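Local coordinates for anti-H(O) lectin 1 (Ulex europaeus, PDB 1FX5), which binds L-fucose-containing glycans such as the blood-group O(H) determinant, as a calcium- and manganese-containing legume lectin dimer, at residues A[70-75]-A[168-173]; A[156-161]-A[185-190]. One frame throughout, in Å; residues are numbered along the deposited sequence.

Contact 1: A[70-75]-A[168-173]; sequences TSFSFF and ANVEII
Six backbone hydrogen bonds tie 70-75 to 168-173, two for each of the pairs Thr70-Ile172, Phe72-Val170 and Phe74-Ala168. Their segment axes run at 156° with a closest approach of 4.8 Å, as antiparallel neighbours. The tightest include Val170 N to Phe72 O at 2.9 Å; the Phe72 N to Val170 O bond is longer, 3.2 Å, and its donor is tilted out of the carbonyl plane. At the non-hydrogen-bonded pairs Ser71-Glu171 and Ser73-Asn169 the alpha carbons close to 4.5 Å, and CA-H...O contacts supplement the pairing, as from Ser71 CA to Val170 O at 3.1 Å.

The two strands are neighbours in one sheet of the legume lectin beta-sandwich, and their side chains alternate between its two faces. Thr70, Phe72, Phe74, Ala168, Val170 and Ile172 share the buried face, where Phe91, Phe126 and Leu89 of strands 88-94 and 122-127 pack against them. Outside the pair, Thr70 OG1 hydrogen-bonds Tyr232 O on strand 224-236.

Apolar packing centres on Val170, whose CB sits over one face of the Phe72 ring, displaced toward the rim, with CG1 against CZ. Phe72 reaches this position because its CG lies between the backbone N and carbonyl carbon (chi1 60°), which lays the ring alongside Val170; Phe214 meets the same ring edge-to-face. The other valine branch, CG2, touches the Phe74 ring at its edge, 3.8 Å from CE2, while Ala168 CB approaches that same CE2 obliquely. Thr70 and Ile172 run side by side, CG2 of the threonine 3.7 Å from CB of the isoleucine.

On the reverse, partly exposed face the chemistry is polar: Asn169 ND2 donates to Ser73 OG at 2.7 Å, a weak bond because it is bent to 115° at the hydrogen.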
ATOM      1  N   THR A  70       0.326  15.574  -0.749  1.00 18.72           N
ATOM      2  CA  THR A  70      -0.620  14.976   0.184  1.00 17.51           C
ATOM      3  C   THR A  70      -1.555  16.091   0.678  1.00 18.87           C
ATOM      4  O   THR A  70      -1.165  17.276   0.729  1.00 16.96           O
ATOM      5  CB  THR A  70       0.108  14.307   1.387  1.00 18.17           C
ATOM      6  OG1 THR A  70      -0.798  13.472   2.113  1.00 17.45           O
ATOM      7  CG2 THR A  70       0.670  15.345   2.349  1.00 17.70           C
ATOM      8  N   SER A  71      -2.800  15.732   0.966  1.00 17.18           N
ATOM      9  CA  SER A  71      -3.765  16.702   1.457  1.00 19.10           C
ATOM     10  C   SER A  71      -4.698  15.995   2.440  1.00 18.38           C
ATOM     11  O   SER A  71      -4.984  14.795   2.291  1.00 16.41           O
ATOM     12  CB  SER A  71      -4.556  17.338   0.299  1.00 19.35           C
ATOM     13  OG  SER A  71      -5.226  16.353  -0.453  1.00 23.29           O
ATOM     14  N   PHE A  72      -5.130  16.729   3.462  1.00 17.09           N
ATOM     15  CA  PHE A  72      -6.025  16.208   4.490  1.00 16.33           C
ATOM     16  C   PHE A  72      -6.681  17.355   5.261  1.00 17.43           C
ATOM     17  O   PHE A  72      -6.200  18.501   5.246  1.00 17.15           O
ATOM     18  CB  PHE A  72      -5.262  15.279   5.464  1.00 14.63           C
ATOM     19  CG  PHE A  72      -4.122  15.952   6.191  1.00 15.79           C
ATOM     20  CD1 PHE A  72      -4.334  16.587   7.408  1.00 16.54           C
ATOM     21  CD2 PHE A  72      -2.846  15.975   5.642  1.00 15.64           C
ATOM     22  CE1 PHE A  72      -3.295  17.239   8.071  1.00 17.48           C
ATOM     23  CE2 PHE A  72      -1.794  16.626   6.299  1.00 20.78           C
ATOM     24  CZ  PHE A  72      -2.014  17.262   7.513  1.00 18.20           C
ATOM     25  N   SER A  73      -7.804  17.054   5.902  1.00 18.50           N
ATOM     26  CA  SER A  73      -8.544  18.028   6.703  1.00 17.58           C
ATOM     27  C   SER A  73      -8.492  17.544   8.154  1.00 18.49           C
ATOM     28  O   SER A  73      -8.603  16.336   8.415  1.00 18.82           O
ATOM     29  CB  SER A  73     -10.001  18.103   6.238  1.00 19.24           C
ATOM     30  OG  SER A  73     -10.070  18.597   4.908  1.00 23.77           O
ATOM     31  N   PHE A  74      -8.348  18.467   9.098  1.00 16.04           N
ATOM     32  CA  PHE A  74      -8.290  18.068  10.498  1.00 16.68           C
ATOM     33  C   PHE A  74      -8.998  19.117  11.397  1.00 19.52           C
ATOM     34  O   PHE A  74      -9.388  20.205  10.932  1.00 19.60           O
ATOM     35  CB  PHE A  74      -6.807  17.884  10.915  1.00 12.03           C
ATOM     36  CG  PHE A  74      -6.091  19.180  11.265  1.00 14.35           C
ATOM     37  CD1 PHE A  74      -6.078  19.661  12.563  1.00 15.67           C
ATOM     38  CD2 PHE A  74      -5.439  19.910  10.293  1.00 15.95           C
ATOM     39  CE1 PHE A  74      -5.433  20.849  12.892  1.00 16.55           C
ATOM     40  CE2 PHE A  74      -4.786  21.099  10.605  1.00 18.82           C
ATOM     41  CZ  PHE A  74      -4.786  21.573  11.913  1.00 17.96           C
ATOM     42  N   PHE A  75      -9.255  18.747  12.647  1.00 18.80           N
ATOM     43  CA  PHE A  75      -9.887  19.650  13.599  1.00 20.50           C
ATOM     44  C   PHE A  75      -9.435  19.198  14.992  1.00 21.95           C
ATOM     45  O   PHE A  75      -8.944  18.074  15.162  1.00 19.27           O
ATOM     46  CB  PHE A  75     -11.422  19.732  13.431  1.00 19.07           C
ATOM     47  CG  PHE A  75     -12.162  18.500  13.866  1.00 22.76           C
ATOM     48  CD1 PHE A  75     -12.298  17.413  13.010  1.00 23.33           C
ATOM     49  CD2 PHE A  75     -12.747  18.437  15.123  1.00 21.76           C
ATOM     50  CE1 PHE A  75     -13.006  16.276  13.400  1.00 22.27           C
ATOM     51  CE2 PHE A  75     -13.455  17.310  15.518  1.00 25.09           C
ATOM     52  CZ  PHE A  75     -13.585  16.224  14.650  1.00 24.40           C
ATOM     53  N   ALA A 168      -9.684  22.772   9.166  1.00 21.11           N
ATOM     54  CA  ALA A 168      -8.587  23.317   8.376  1.00 19.18           C
ATOM     55  C   ALA A 168      -8.239  22.330   7.268  1.00 19.15           C
ATOM     56  O   ALA A 168      -8.337  21.116   7.467  1.00 19.52           O
ATOM     57  CB  ALA A 168      -7.365  23.538   9.272  1.00 17.64           C
ATOM     58  N   ASN A 169      -7.941  22.848   6.075  1.00 18.59           N
ATOM     59  CA  ASN A 169      -7.568  22.014   4.935  1.00 18.00           C
ATOM     60  C   ASN A 169      -6.055  22.245   4.757  1.00 19.82           C
ATOM     61  O   ASN A 169      -5.592  23.397   4.705  1.00 18.67           O
ATOM     62  CB  ASN A 169      -8.299  22.437   3.668  1.00 17.79           C
ATOM     63  CG  ASN A 169      -9.808  22.287   3.784  1.00 25.02           C
ATOM     64  OD1 ASN A 169     -10.570  23.062   3.189  1.00 27.96           O
ATOM     65  ND2 ASN A 169     -10.255  21.302   4.552  1.00 23.63           N
ATOM     66  N   VAL A 170      -5.298  21.156   4.696  1.00 17.38           N
ATOM     67  CA  VAL A 170      -3.839  21.204   4.532  1.00 17.61           C
ATOM     68  C   VAL A 170      -3.326  20.586   3.226  1.00 18.97           C
ATOM     69  O   VAL A 170      -3.856  19.577   2.721  1.00 18.57           O
ATOM     70  CB  VAL A 170      -3.125  20.454   5.713  1.00 17.66           C
ATOM     71  CG1 VAL A 170      -1.594  20.433   5.527  1.00 16.27           C
ATOM     72  CG2 VAL A 170      -3.506  21.080   7.046  1.00 15.80           C
ATOM     73  N   GLU A 171      -2.292  21.193   2.673  1.00 18.25           N
ATOM     74  CA  GLU A 171      -1.710  20.684   1.449  1.00 20.18           C
ATOM     75  C   GLU A 171      -0.184  20.768   1.579  1.00 19.23           C
ATOM     76  O   GLU A 171       0.360  21.846   1.874  1.00 16.95           O
ATOM     77  CB  GLU A 171      -2.194  21.457   0.239  1.00 25.01           C
ATOM     78  CG  GLU A 171      -1.766  20.789  -1.035  1.00 36.35           C
ATOM     79  CD  GLU A 171      -2.326  21.470  -2.254  1.00 46.51           C
ATOM     80  OE1 GLU A 171      -3.470  21.987  -2.169  1.00 51.07           O
ATOM     81  OE2 GLU A 171      -1.622  21.491  -3.291  1.00 47.94           O
ATOM     82  N   ILE A 172       0.484  19.629   1.382  1.00 14.25           N
ATOM     83  CA  ILE A 172       1.943  19.528   1.471  1.00 15.33           C
ATOM     84  C   ILE A 172       2.497  18.978   0.159  1.00 17.07           C
ATOM     85  O   ILE A 172       2.050  17.921  -0.326  1.00 17.30           O
ATOM     86  CB  ILE A 172       2.379  18.615   2.661  1.00 15.31           C
ATOM     87  CG1 ILE A 172       1.761  19.138   3.954  1.00 14.34           C
ATOM     88  CG2 ILE A 172       3.911  18.633   2.824  1.00 14.73           C
ATOM     89  CD1 ILE A 172       1.977  18.239   5.156  1.00 12.55           C
ATOM     90  N   ILE A 173       3.514  19.643  -0.375  1.00 15.32           N
ATOM     91  CA  ILE A 173       4.126  19.231  -1.638  1.00 17.38           C
ATOM     92  C   ILE A 173       5.658  19.168  -1.643  1.00 17.43           C
ATOM     93  O   ILE A 173       6.334  20.045  -1.066  1.00 18.26           O
ATOM     94  CB  ILE A 173       3.748  20.278  -2.749  1.00 21.91           C
ATOM     95  CG1 ILE A 173       2.238  20.338  -2.949  1.00 26.16           C
ATOM     96  CG2 ILE A 173       4.440  19.978  -4.075  1.00 20.67           C
ATOM     97  CD1 ILE A 173       1.793  21.614  -3.631  1.00 30.51           C
TER

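Contact 2: A[156-161]-A[185-190]; sequences ERWNKR and LTYPSD
Tyr187 OH is gripped from several directions: Trp158 NE1 donates to it at 3.0 Å, Arg161 N adds a weak bond, and water 1 lies 2.6 Å from it. The tyrosine lies on strand 180-187 of the legume lectin beta-sandwich, and its hydroxyl pins the loop that follows strand 154-157, beside the metal-binding region. Water 1 also donates to Arg161 O, tying the hydroxyl to both backbone polar groups of that residue. Trp158 and Tyr187 cross nearly at right angles, and the hydroxyl stands 19° out of the indole plane. Trp158 NE1 lies 3.9 Å from Leu185 CD1, and Lys160 CB covers one indole face. Trp158 comes within about 5 Å of His142, a manganese ligand, measured between side chains.

CD of Arg161 lies over the centre of the Tyr187 ring, 3.8 Å from the centroid, and the extended chain carries the guanidinium on across the ring toward Asp190. There it stacks on the ring at 24° between planes, an off-centre cation-pi contact. Its far end makes a two-nitrogen salt bridge to Asp190, whose OD2 also accepts from Thr192 N. The guanidinium and carboxylate planes are 54° apart: NH2 reaches OD1 on the syn side, whereas NH1 meets OD2 from above the carboxylate, 3.0 Å away, and also donates to water 2, which hydrogen-bonds Ser189 OG.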
ATOM      1  N   GLU A 156       6.494  29.480  10.844  1.00 18.46           N
ATOM      2  CA  GLU A 156       5.676  30.671  10.614  1.00 17.22           C
ATOM      3  C   GLU A 156       4.587  30.732  11.679  1.00 17.80           C
ATOM      4  O   GLU A 156       4.042  29.691  12.096  1.00 14.83           O
ATOM      5  CB  GLU A 156       5.028  30.674   9.218  1.00 19.41           C
ATOM      6  CG  GLU A 156       6.015  30.633   8.020  1.00 25.83           C
ATOM      7  CD  GLU A 156       6.755  31.955   7.745  1.00 28.08           C
ATOM      8  OE1 GLU A 156       6.268  33.037   8.143  1.00 32.16           O
ATOM      9  OE2 GLU A 156       7.832  31.913   7.113  1.00 26.93           O
ATOM     10  N   ARG A 157       4.253  31.946  12.095  1.00 17.00           N
ATOM     11  CA  ARG A 157       3.219  32.173  13.113  1.00 20.95           C
ATOM     12  C   ARG A 157       1.855  31.639  12.686  1.00 18.85           C
ATOM     13  O   ARG A 157       1.406  31.931  11.590  1.00 16.34           O
ATOM     14  CB  ARG A 157       3.082  33.669  13.403  1.00 21.93           C
ATOM     15  CG  ARG A 157       2.220  33.954  14.596  1.00 28.64           C
ATOM     16  CD  ARG A 157       2.398  35.392  15.003  1.00 37.40           C
ATOM     17  NE  ARG A 157       1.875  35.649  16.341  1.00 44.74           N
ATOM     18  CZ  ARG A 157       2.383  36.558  17.173  1.00 47.97           C
ATOM     19  NH1 ARG A 157       3.433  37.300  16.811  1.00 45.83           N
ATOM     20  NH2 ARG A 157       1.832  36.727  18.371  1.00 47.35           N
ATOM     21  N   TRP A 158       1.153  30.982  13.608  1.00 17.99           N
ATOM     22  CA  TRP A 158      -0.163  30.407  13.344  1.00 18.73           C
ATOM     23  C   TRP A 158      -1.182  30.738  14.441  1.00 20.39           C
ATOM     24  O   TRP A 158      -0.945  30.465  15.615  1.00 22.56           O
ATOM     25  CB  TRP A 158      -0.011  28.866  13.239  1.00 18.96           C
ATOM     26  CG  TRP A 158      -1.319  28.012  13.204  1.00 17.71           C
ATOM     27  CD1 TRP A 158      -2.481  28.291  12.520  1.00 16.92           C
ATOM     28  CD2 TRP A 158      -1.531  26.723  13.824  1.00 15.86           C
ATOM     29  NE1 TRP A 158      -3.388  27.261  12.668  1.00 16.87           N
ATOM     30  CE2 TRP A 158      -2.831  26.293  13.467  1.00 16.28           C
ATOM     31  CE3 TRP A 158      -0.740  25.904  14.637  1.00 12.98           C
ATOM     32  CZ2 TRP A 158      -3.364  25.067  13.902  1.00 16.95           C
ATOM     33  CZ3 TRP A 158      -1.264  24.691  15.064  1.00 17.82           C
ATOM     34  CH2 TRP A 158      -2.570  24.279  14.697  1.00 17.77           C
ATOM     35  N   ASN A 159      -2.302  31.352  14.076  1.00 22.64           N
ATOM     36  CA  ASN A 159      -3.321  31.679  15.074  1.00 25.14           C
ATOM     37  C   ASN A 159      -4.307  30.504  15.053  1.00 24.26           C
ATOM     38  O   ASN A 159      -5.266  30.494  14.271  1.00 23.38           O
ATOM     39  CB  ASN A 159      -4.019  32.987  14.726  1.00 28.58           C
ATOM     40  CG  ASN A 159      -3.074  34.177  14.788  1.00 37.49           C
ATOM     41  OD1 ASN A 159      -3.047  35.002  13.883  1.00 43.29           O
ATOM     42  ND2 ASN A 159      -2.265  34.250  15.842  1.00 40.31           N
ATOM     43  N   LYS A 160      -4.020  29.507  15.890  1.00 21.20           N
ATOM     44  CA  LYS A 160      -4.825  28.285  16.020  1.00 21.93           C
ATOM     45  C   LYS A 160      -6.307  28.502  16.367  1.00 20.52           C
ATOM     46  O   LYS A 160      -6.646  29.407  17.120  1.00 20.06           O
ATOM     47  CB  LYS A 160      -4.153  27.324  17.036  1.00 19.79           C
ATOM     48  CG  LYS A 160      -3.875  27.962  18.414  1.00 19.00           C
ATOM     49  CD  LYS A 160      -3.291  26.975  19.408  1.00 16.40           C
ATOM     50  CE  LYS A 160      -3.410  27.509  20.832  1.00 14.42           C
ATOM     51  NZ  LYS A 160      -2.901  26.563  21.854  1.00 12.03           N
ATOM     52  N   ARG A 161      -7.169  27.635  15.832  1.00 18.63           N
ATOM     53  CA  ARG A 161      -8.608  27.687  16.055  1.00 16.11           C
ATOM     54  C   ARG A 161      -9.029  26.279  16.470  1.00 19.60           C
ATOM     55  O   ARG A 161      -8.474  25.311  15.948  1.00 21.40           O
ATOM     56  CB  ARG A 161      -9.331  28.067  14.759  1.00 14.69           C
ATOM     57  CG  ARG A 161      -9.026  29.458  14.241  1.00 10.23           C
ATOM     58  CD  ARG A 161      -9.872  29.816  13.026  1.00 14.18           C
ATOM     59  NE  ARG A 161      -9.529  31.153  12.532  1.00 15.95           N
ATOM     60  CZ  ARG A 161      -9.895  31.668  11.362  1.00 18.95           C
ATOM     61  NH1 ARG A 161     -10.641  30.977  10.517  1.00 19.43           N
ATOM     62  NH2 ARG A 161      -9.480  32.888  11.028  1.00 20.46           N
ATOM     63  N   LEU A 185      -1.823  25.810   5.139  1.00 17.25           N
ATOM     64  CA  LEU A 185      -3.036  25.538   5.878  1.00 19.05           C
ATOM     65  C   LEU A 185      -4.074  26.617   5.548  1.00 19.79           C
ATOM     66  O   LEU A 185      -3.727  27.788   5.450  1.00 21.90           O
ATOM     67  CB  LEU A 185      -2.721  25.517   7.375  1.00 18.68           C
ATOM     68  CG  LEU A 185      -3.887  25.374   8.375  1.00 21.92           C
ATOM     69  CD1 LEU A 185      -3.381  24.729   9.687  1.00 13.82           C
ATOM     70  CD2 LEU A 185      -4.543  26.763   8.639  1.00 17.68           C
ATOM     71  N   THR A 186      -5.324  26.218   5.329  1.00 18.31           N
ATOM     72  CA  THR A 186      -6.371  27.175   5.019  1.00 17.70           C
ATOM     73  C   THR A 186      -7.662  26.904   5.794  1.00 19.27           C
ATOM     74  O   THR A 186      -8.073  25.745   5.951  1.00 19.37           O
ATOM     75  CB  THR A 186      -6.708  27.169   3.510  1.00 20.16           C
ATOM     76  OG1 THR A 186      -5.541  27.539   2.763  1.00 21.48           O
ATOM     77  CG2 THR A 186      -7.869  28.159   3.193  1.00 16.19           C
ATOM     78  N   TYR A 187      -8.241  27.958   6.369  1.00 19.65           N
ATOM     79  CA  TYR A 187      -9.500  27.830   7.122  1.00 17.06           C
ATOM     80  C   TYR A 187     -10.532  28.316   6.093  1.00 17.21           C
ATOM     81  O   TYR A 187     -10.589  29.505   5.780  1.00 15.47           O
ATOM     82  CB  TYR A 187      -9.508  28.730   8.368  1.00 15.94           C
ATOM     83  CG  TYR A 187      -8.676  28.203   9.524  1.00 16.04           C
ATOM     84  CD1 TYR A 187      -9.075  27.087  10.249  1.00 17.22           C
ATOM     85  CD2 TYR A 187      -7.502  28.832   9.898  1.00 18.71           C
ATOM     86  CE1 TYR A 187      -8.319  26.613  11.330  1.00 20.06           C
ATOM     87  CE2 TYR A 187      -6.743  28.372  10.962  1.00 21.05           C
ATOM     88  CZ  TYR A 187      -7.154  27.266  11.672  1.00 20.44           C
ATOM     89  OH  TYR A 187      -6.392  26.845  12.733  1.00 20.11           O
ATOM     90  N   PRO A 188     -11.304  27.392   5.498  1.00 16.53           N
ATOM     91  CA  PRO A 188     -12.314  27.731   4.494  1.00 16.93           C
ATOM     92  C   PRO A 188     -13.406  28.724   4.905  1.00 19.39           C
ATOM     93  O   PRO A 188     -13.987  29.388   4.042  1.00 20.38           O
ATOM     94  CB  PRO A 188     -12.890  26.368   4.110  1.00 13.70           C
ATOM     95  CG  PRO A 188     -12.688  25.551   5.346  1.00 16.23           C
ATOM     96  CD  PRO A 188     -11.304  25.942   5.767  1.00 15.50           C
ATOM     97  N   SER A 189     -13.644  28.869   6.209  1.00 18.68           N
ATOM     98  CA  SER A 189     -14.667  29.787   6.706  1.00 19.50           C
ATOM     99  C   SER A 189     -14.416  31.245   6.331  1.00 20.18           C
ATOM    100  O   SER A 189     -15.354  31.987   6.000  1.00 20.12           O
ATOM    101  CB  SER A 189     -14.784  29.694   8.221  1.00 15.87           C
ATOM    102  OG  SER A 189     -13.670  30.312   8.834  1.00 23.82           O
ATOM    103  N   ASP A 190     -13.159  31.665   6.400  1.00 21.95           N
ATOM    104  CA  ASP A 190     -12.825  33.048   6.063  1.00 22.30           C
ATOM    105  C   ASP A 190     -11.654  33.157   5.111  1.00 23.07           C
ATOM    106  O   ASP A 190     -11.175  34.250   4.853  1.00 20.90           O
ATOM    107  CB  ASP A 190     -12.581  33.896   7.325  1.00 22.00           C
ATOM    108  CG  ASP A 190     -11.326  33.475   8.100  1.00 28.06           C
ATOM    109  OD1 ASP A 190     -10.913  34.274   8.978  1.00 25.03           O
ATOM    110  OD2 ASP A 190     -10.773  32.366   7.850  1.00 23.60           O
TER
HETATM  111  O   HOH W   1      -6.979  24.546  13.680  1.00 18.15           O
HETATM  112  O   HOH W   2     -12.369  28.679  10.576  1.00 19.39           O

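Contact 1 is buried and mainly strand pairing, with apolar side chains on its inward face; contact 2 is only partly buried, joining a loop to strand 180-187 and its following turn through side-chain hydrogen bonds, stacking and a salt bridge. Their centres lie 12 Å apart, linked through adjacent strands 168-175 and 180-187: Asn169 O probably accepts a hydrogen bond from Thr186 N at 2.9 Å. Ala168 and Leu185 carry the packing across, Ala168 CB meeting Tyr187 CE1 and Leu185 CD1 meeting Phe74 CE2. The apolar packing of 70-75/168-173 thus extends to 156-161/185-190 through methyl-to-ring contacts, and polar groups and bound water take over nearer the surface.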